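Stromal cell-derived factor 2-like protein (Arabidopsis thaliana, PDB 3MAL) takes part in protein quality control and the unfolded protein response of the endoplasmic reticulum, working in a complex with ERDJ3B and BIP1 that supports EFR receptor accumulation. Local coordinates at residues A103-G108 against Q169-G174. Sequence-based numbering, arbitrary orientation.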
# COMPACT_ATOMS: atom_id res chain seq x y z
N ALA A 103 13.51 -3.25 10.98
CA ALA A 103 13.07 -4.64 10.85
C ALA A 103 11.57 -4.85 11.13
O ALA A 103 11.04 -4.39 12.15
CB ALA A 103 13.92 -5.57 11.77
N SER A 104 10.89 -5.53 10.19
CA SER A 104 9.48 -5.92 10.34
C SER A 104 9.37 -6.95 11.48
O SER A 104 10.34 -7.67 11.73
CB SER A 104 8.95 -6.50 9.02
OG SER A 104 9.58 -7.74 8.66
N PRO A 105 8.20 -7.04 12.15
CA PRO A 105 8.18 -7.79 13.42
C PRO A 105 8.27 -9.32 13.36
O PRO A 105 8.64 -9.94 14.37
CB PRO A 105 6.85 -7.36 14.07
CG PRO A 105 6.19 -6.41 13.12
CD PRO A 105 6.89 -6.48 11.81
N ILE A 106 7.92 -9.94 12.23
CA ILE A 106 7.92 -11.40 12.16
C ILE A 106 9.12 -11.94 11.39
O ILE A 106 9.85 -12.79 11.91
CB ILE A 106 6.56 -12.01 11.62
CG1 ILE A 106 5.40 -11.69 12.57
CG2 ILE A 106 6.67 -13.51 11.47
CD1 ILE A 106 4.05 -12.33 12.16
N SER A 107 9.33 -11.43 10.17
CA SER A 107 10.33 -11.99 9.26
C SER A 107 11.65 -11.18 9.19
O SER A 107 12.60 -11.59 8.52
CB SER A 107 9.74 -12.16 7.86
OG SER A 107 9.38 -10.89 7.31
N GLY A 108 11.72 -10.05 9.88
CA GLY A 108 12.96 -9.27 9.90
C GLY A 108 13.31 -8.70 8.54
O GLY A 108 14.49 -8.54 8.20
N GLN A 169 -4.18 -11.86 11.34
CA GLN A 169 -3.73 -10.89 10.32
C GLN A 169 -2.28 -11.19 9.92
O GLN A 169 -1.51 -11.68 10.73
CB GLN A 169 -3.86 -9.45 10.82
CG GLN A 169 -5.32 -8.98 10.96
CD GLN A 169 -5.47 -7.63 11.66
OE1 GLN A 169 -4.69 -6.69 11.42
NE2 GLN A 169 -6.51 -7.51 12.51
N GLN A 170 -1.93 -10.92 8.66
CA GLN A 170 -0.59 -11.27 8.14
C GLN A 170 0.37 -10.10 8.30
O GLN A 170 -0.03 -8.92 8.23
CB GLN A 170 -0.66 -11.66 6.64
CG GLN A 170 -1.42 -12.91 6.38
CD GLN A 170 -1.62 -13.24 4.91
OE1 GLN A 170 -1.33 -12.43 4.00
NE2 GLN A 170 -2.12 -14.43 4.66
N GLU A 171 1.65 -10.43 8.48
CA GLU A 171 2.73 -9.45 8.35
C GLU A 171 2.73 -8.85 6.94
O GLU A 171 2.58 -9.56 5.94
CB GLU A 171 4.10 -10.09 8.60
CG GLU A 171 5.21 -9.05 8.88
CD GLU A 171 6.60 -9.63 8.72
OE1 GLU A 171 6.81 -10.39 7.76
OE2 GLU A 171 7.48 -9.31 9.54
N VAL A 172 2.92 -7.54 6.89
CA VAL A 172 3.23 -6.86 5.64
C VAL A 172 4.64 -6.30 5.80
O VAL A 172 5.00 -5.79 6.87
CB VAL A 172 2.19 -5.76 5.32
CG1 VAL A 172 2.61 -4.91 4.09
CG2 VAL A 172 0.82 -6.42 5.09
N CYS A 173 5.47 -6.46 4.76
CA CYS A 173 6.86 -6.01 4.85
C CYS A 173 7.36 -5.65 3.45
O CYS A 173 6.58 -5.70 2.49
CB CYS A 173 7.74 -7.09 5.49
SG CYS A 173 7.82 -8.62 4.55
N GLY A 174 8.63 -5.26 3.35
CA GLY A 174 9.27 -4.97 2.06
C GLY A 174 10.44 -5.93 1.86
O GLY A 174 11.19 -6.20 2.82
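The carboxylate of E171 reaches from strand 170-175 into the turn S104-G108, a loop of the MIR beta-trefoil that joins strands 96-100 and 110-115. Its CG stands anti to the backbone N (chi1 -163°) and the chain stays extended beyond it, which carries both oxygens into the curl of the loop.

Backbone amides supply two of the bonds. I106 N lies 2.8 Å from E171 OE2, coming from above the carboxylate plane, while S107 N meets the same OE2 at 2.9 Å on its syn side but tilted well out of the carboxylate plane, in a nearly straight bond (168°). Two adjacent N-H groups thus converge on one oxygen and probably help to stabilise the negative charge.

Carbon contacts are few: C173 CB rests 3.8 Å from S104 CB.

Two serine hydroxyls complete the grip. S104 OG donates to E171 OE2 at 2.8 Å from the opposite face of the carboxylate to the two amides, giving that oxygen three donors. Both serines are tied in turn to N109, S104 OG to N109 N and S107 OG to N109 ND2, so the second shell steadies the hydroxyls. On the other carboxylate oxygen, H158 NE2 of strand 154-161 adds a hydrogen bond, and S107 OG donates to the syn lone pair of E171 OE1 at 2.7 Å.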